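Long-range contact in sulfatase (Bacteroides fragilis CAG:558, PDB 6USS), which probably hydrolyses aryl sulfate esters as a calcium-dependent gut bacterial arylsulfatase, here with its catalytic residue replaced: residues Lys154-Phe168 and Met181-Gly193. The protein carries 1 engineered substitution. Numbering follows the deposited sequence.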
loop_
_atom_site.group_PDB
_atom_site.type_symbol
_atom_site.label_atom_id
_atom_site.label_comp_id
_atom_site.label_asym_id
_atom_site.label_seq_id
_atom_site.Cartn_x
_atom_site.Cartn_y
_atom_site.Cartn_z
ATOM N N LYS A 154 5.047 8.204 5.288
ATOM C CA LYS A 154 3.868 8.262 4.423
ATOM C C LYS A 154 2.828 9.230 4.980
ATOM O O LYS A 154 2.365 10.137 4.275
ATOM C CB LYS A 154 3.280 6.855 4.255
ATOM C CG LYS A 154 2.093 6.710 3.283
ATOM C CD LYS A 154 1.297 5.407 3.579
ATOM C CE LYS A 154 -0.237 5.631 3.514
ATOM N NZ LYS A 154 -0.719 6.369 2.242
ATOM N N ASP A 155 2.490 9.086 6.265
ATOM C CA ASP A 155 1.464 9.923 6.873
ATOM C C ASP A 155 1.885 11.382 6.985
ATOM O O ASP A 155 1.027 12.250 7.181
ATOM C CB ASP A 155 1.095 9.380 8.255
ATOM C CG ASP A 155 0.486 7.958 8.203
ATOM O OD1 ASP A 155 -0.113 7.544 7.172
ATOM O OD2 ASP A 155 0.616 7.248 9.224
ATOM N N ASN A 156 3.174 11.683 6.850
ATOM C CA ASN A 156 3.650 13.061 6.865
ATOM C C ASN A 156 3.926 13.614 5.472
ATOM O O ASN A 156 4.549 14.674 5.354
ATOM C CB ASN A 156 4.906 13.184 7.723
ATOM C CG ASN A 156 4.590 13.315 9.192
ATOM O OD1 ASN A 156 4.489 14.424 9.722
ATOM N ND2 ASN A 156 4.439 12.179 9.868
ATOM N N GLY A 157 3.492 12.920 4.414
ATOM C CA GLY A 157 3.536 13.463 3.070
ATOM C C GLY A 157 4.565 12.863 2.138
ATOM O O GLY A 157 4.632 13.284 0.980
ATOM N N TYR A 158 5.350 11.890 2.573
ATOM C CA TYR A 158 6.327 11.285 1.680
ATOM C C TYR A 158 5.681 10.241 0.776
ATOM O O TYR A 158 4.715 9.570 1.155
ATOM C CB TYR A 158 7.460 10.649 2.483
ATOM C CG TYR A 158 8.561 11.629 2.806
ATOM C CD1 TYR A 158 8.370 12.621 3.773
ATOM C CD2 TYR A 158 9.790 11.570 2.145
ATOM C CE1 TYR A 158 9.371 13.521 4.082
ATOM C CE2 TYR A 158 10.796 12.465 2.445
ATOM C CZ TYR A 158 10.584 13.443 3.408
ATOM O OH TYR A 158 11.599 14.339 3.695
ATOM N N HIS A 159 6.209 10.132 -0.447
ATOM C CA HIS A 159 5.893 9.020 -1.341
ATOM C C HIS A 159 6.915 7.919 -1.060
ATOM O O HIS A 159 8.114 8.110 -1.290
ATOM C CB HIS A 159 5.928 9.462 -2.802
ATOM C CG HIS A 159 5.749 8.338 -3.779
ATOM N ND1 HIS A 159 4.606 7.566 -3.828
ATOM C CD2 HIS A 159 6.569 7.853 -4.744
ATOM C CE1 HIS A 159 4.724 6.664 -4.786
ATOM N NE2 HIS A 159 5.906 6.815 -5.358
ATOM N N THR A 160 6.452 6.780 -0.537
ATOM C CA THR A 160 7.335 5.757 0.018
ATOM C C THR A 160 7.461 4.581 -0.939
ATOM O O THR A 160 6.448 4.021 -1.378
ATOM C CB THR A 160 6.800 5.279 1.364
ATOM O OG1 THR A 160 5.441 4.866 1.203
ATOM C CG2 THR A 160 6.826 6.413 2.360
ATOM N N ILE A 161 8.698 4.204 -1.249
ATOM C CA ILE A 161 8.992 3.152 -2.215
ATOM C C ILE A 161 9.878 2.113 -1.548
ATOM O O ILE A 161 10.921 2.462 -0.979
ATOM C CB ILE A 161 9.704 3.701 -3.465
ATOM C CG1 ILE A 161 8.916 4.843 -4.089
ATOM C CG2 ILE A 161 9.968 2.587 -4.461
ATOM C CD1 ILE A 161 9.716 5.631 -5.085
ATOM N N HIS A 162 9.477 0.841 -1.644
ATOM C CA HIS A 162 10.304 -0.294 -1.252
ATOM C C HIS A 162 10.747 -1.094 -2.476
ATOM O O HIS A 162 9.925 -1.464 -3.330
ATOM C CB HIS A 162 9.592 -1.256 -0.297
ATOM C CG HIS A 162 10.324 -2.551 -0.144
ATOM N ND1 HIS A 162 11.390 -2.706 0.721
ATOM C CD2 HIS A 162 10.232 -3.712 -0.834
ATOM C CE1 HIS A 162 11.876 -3.931 0.604
ATOM N NE2 HIS A 162 11.191 -4.562 -0.333
ATOM N N CYS A 163 12.037 -1.420 -2.521
ATOM C CA CYS A 163 12.599 -2.142 -3.651
ATOM C C CYS A 163 13.612 -3.158 -3.148
ATOM O O CYS A 163 14.641 -2.777 -2.573
ATOM C CB CYS A 163 13.249 -1.161 -4.626
ATOM S SG CYS A 163 13.974 -1.985 -6.069
ATOM N N GLY A 164 13.319 -4.441 -3.366
ATOM C CA GLY A 164 14.231 -5.498 -2.955
ATOM C C GLY A 164 13.817 -6.323 -1.743
ATOM O O GLY A 164 12.641 -6.668 -1.579
ATOM N N LYS A 165 14.796 -6.659 -0.902
ATOM C CA LYS A 165 14.575 -7.536 0.244
ATOM C C LYS A 165 13.832 -6.801 1.353
ATOM O O LYS A 165 14.325 -5.804 1.886
ATOM C CB LYS A 165 15.910 -8.062 0.764
ATOM C CG LYS A 165 15.877 -8.557 2.192
ATOM C CD LYS A 165 16.982 -9.573 2.414
ATOM C CE LYS A 165 17.175 -9.855 3.895
ATOM N NZ LYS A 165 18.399 -10.662 4.113
ATOM N N ALA A 166 12.645 -7.294 1.707
ATOM C CA ALA A 166 11.883 -6.712 2.816
ATOM C C ALA A 166 12.175 -7.503 4.088
ATOM O O ALA A 166 12.841 -7.004 5.000
ATOM C CB ALA A 166 10.392 -6.675 2.480
ATOM N N HIS A 167 11.682 -8.739 4.158
ATOM C CA HIS A 167 12.050 -9.653 5.234
ATOM C C HIS A 167 11.664 -9.079 6.606
ATOM O O HIS A 167 12.444 -9.095 7.553
ATOM C CB HIS A 167 13.548 -9.963 5.137
ATOM C CG HIS A 167 13.988 -11.166 5.916
ATOM N ND1 HIS A 167 15.294 -11.347 6.336
ATOM C CD2 HIS A 167 13.302 -12.249 6.345
ATOM C CE1 HIS A 167 15.389 -12.491 6.993
ATOM N NE2 HIS A 167 14.197 -13.060 7.007
ATOM N N PHE A 168 10.444 -8.540 6.700
ATOM C CA PHE A 168 9.939 -7.917 7.925
ATOM C C PHE A 168 8.990 -8.811 8.708
ATOM O O PHE A 168 8.865 -8.644 9.927
ATOM C CB PHE A 168 9.173 -6.622 7.623
ATOM C CG PHE A 168 10.018 -5.512 7.051
ATOM C CD1 PHE A 168 11.179 -5.085 7.693
ATOM C CD2 PHE A 168 9.634 -4.878 5.866
ATOM C CE1 PHE A 168 11.953 -4.051 7.157
ATOM C CE2 PHE A 168 10.402 -3.835 5.326
ATOM C CZ PHE A 168 11.562 -3.426 5.965
ATOM N N MET A 181 3.416 -2.371 5.785
ATOM C CA MET A 181 4.387 -1.639 6.584
ATOM C C MET A 181 4.473 -0.164 6.217
ATOM O O MET A 181 5.299 0.552 6.784
ATOM C CB MET A 181 5.765 -2.302 6.461
ATOM C CG MET A 181 5.793 -3.720 7.036
ATOM S SD MET A 181 5.357 -3.741 8.798
ATOM C CE MET A 181 6.832 -3.022 9.547
ATOM N N GLY A 182 3.648 0.323 5.300
ATOM C CA GLY A 182 3.630 1.738 4.990
ATOM C C GLY A 182 4.293 2.163 3.693
ATOM O O GLY A 182 4.436 3.363 3.470
ATOM N N PHE A 183 4.694 1.231 2.831
ATOM C CA PHE A 183 5.218 1.576 1.513
ATOM C C PHE A 183 4.082 1.649 0.487
ATOM O O PHE A 183 3.243 0.741 0.398
ATOM C CB PHE A 183 6.278 0.556 1.071
ATOM C CG PHE A 183 7.576 0.649 1.842
ATOM C CD1 PHE A 183 8.574 1.547 1.455
ATOM C CD2 PHE A 183 7.800 -0.169 2.952
ATOM C CE1 PHE A 183 9.785 1.636 2.161
ATOM C CE2 PHE A 183 9.002 -0.094 3.674
ATOM C CZ PHE A 183 9.998 0.817 3.279
ATOM N N GLU A 184 4.043 2.744 -0.275
ATOM C CA GLU A 184 3.024 2.879 -1.308
ATOM C C GLU A 184 3.366 2.099 -2.567
ATOM O O GLU A 184 2.455 1.746 -3.329
ATOM C CB GLU A 184 2.824 4.351 -1.638
ATOM C CG GLU A 184 2.330 5.178 -0.458
ATOM C CD GLU A 184 2.274 6.656 -0.788
ATOM O OE1 GLU A 184 3.236 7.162 -1.410
ATOM O OE2 GLU A 184 1.266 7.309 -0.442
ATOM N N VAL A 185 4.655 1.807 -2.776
ATOM C CA VAL A 185 5.167 1.095 -3.943
ATOM C C VAL A 185 6.053 -0.052 -3.462
ATOM O O VAL A 185 6.941 0.154 -2.623
ATOM C CB VAL A 185 5.958 2.035 -4.880
ATOM C CG1 VAL A 185 6.637 1.241 -6.003
ATOM C CG2 VAL A 185 5.043 3.129 -5.443
ATOM N N ASN A 186 5.815 -1.256 -3.993
ATOM C CA ASN A 186 6.582 -2.452 -3.635
ATOM C C ASN A 186 7.163 -3.082 -4.894
ATOM O O ASN A 186 6.413 -3.478 -5.792
ATOM C CB ASN A 186 5.716 -3.480 -2.889
ATOM C CG ASN A 186 6.473 -4.779 -2.587
ATOM O OD1 ASN A 186 7.702 -4.826 -2.672
ATOM N ND2 ASN A 186 5.741 -5.828 -2.212
ATOM N N ILE A 187 8.489 -3.197 -4.946
ATOM C CA ILE A 187 9.178 -3.973 -5.970
ATOM C C ILE A 187 9.880 -5.134 -5.269
ATOM O O ILE A 187 10.835 -4.926 -4.500
ATOM C CB ILE A 187 10.183 -3.128 -6.766
ATOM C CG1 ILE A 187 9.474 -1.994 -7.520
ATOM C CG2 ILE A 187 10.979 -4.004 -7.724
ATOM C CD1 ILE A 187 10.423 -0.840 -7.922
ATOM N N ALA A 188 9.397 -6.354 -5.522
ATOM C CA ALA A 188 10.056 -7.618 -5.171
ATOM C C ALA A 188 10.094 -7.906 -3.667
ATOM O O ALA A 188 10.817 -8.821 -3.234
ATOM C CB ALA A 188 11.481 -7.673 -5.737
ATOM N N GLY A 189 9.345 -7.166 -2.855
ATOM C CA GLY A 189 9.423 -7.316 -1.414
ATOM C C GLY A 189 8.412 -8.323 -0.909
ATOM O O GLY A 189 7.215 -8.207 -1.185
ATOM N N HIS A 190 8.896 -9.314 -0.168
ATOM C CA HIS A 190 7.994 -10.278 0.449
ATOM C C HIS A 190 8.631 -10.754 1.750
ATOM O O HIS A 190 9.465 -10.056 2.337
ATOM C CB HIS A 190 7.669 -11.412 -0.542
ATOM C CG HIS A 190 8.860 -12.221 -0.960
ATOM N ND1 HIS A 190 8.920 -13.592 -0.803
ATOM C CD2 HIS A 190 10.030 -11.857 -1.538
ATOM C CE1 HIS A 190 10.075 -14.037 -1.264
ATOM N NE2 HIS A 190 10.768 -13.005 -1.715
ATOM N N ALA A 191 8.228 -11.940 2.211
ATOM C CA ALA A 191 8.744 -12.484 3.464
ATOM C C ALA A 191 10.122 -13.099 3.315
ATOM O O ALA A 191 10.804 -13.304 4.326
ATOM C CB ALA A 191 7.795 -13.546 4.021
ATOM N N GLY A 192 10.540 -13.411 2.091
ATOM C CA GLY A 192 11.845 -14.000 1.872
ATOM C C GLY A 192 13.024 -13.116 2.250
ATOM O O GLY A 192 13.112 -11.947 1.842
ATOM N N GLY A 193 13.948 -13.676 3.026
ATOM C CA GLY A 193 15.192 -13.001 3.337
ATOM C C GLY A 193 16.323 -13.388 2.404
ATOM O O GLY A 193 17.385 -12.761 2.431
HETATM O O HOH W 1 2.144 9.853 0.236
HETATM O O HOH W 2 11.683 -9.602 0.414
HETATM O O HOH W 3 8.391 -8.319 4.951
#
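Phe183 lies with one ring face against His162, whose CB stands 3.6 Å from the centroid of the Phe183 ring. Swung away from its own backbone N (chi1 167°), the imidazole of His162 turns an edge to the same face, a T-shaped pair with planes at 64°. On the other side of the strands, Ile161 and Val185 lie side by side, followed by Cys163 SG against Ile187. Farther along, Gly193 CA makes a CH-pi contact over the His167 ring, 3.4 Å from its centroid.

Strands 159-164 and 185-187 run parallel, joined by backbone hydrogen bonds such as His162 N to Val185 O. Thr160 OG1 gives its proton to Gly182 O (2.9 Å) and accepts from Glu184 N (2.9 Å), fixing the turn before strand 185-187. At the polar edge, His159 ND1 donates to Glu184 OE1 (2.8 Å), tilted from the ring plane. Glu184 OE2 forms a long salt bridge with Lys154 NZ (3.5 Å) and a hydrogen bond with His180 of the second subunit.

Short strand 185-187 ends the large mixed sheet of the alkaline-phosphatase-like sulfatase fold; strand 253-258 pairs with the other edge of strand 159-164, and helix 231-247 covers the Ile161, Cys163 and Ile187 face.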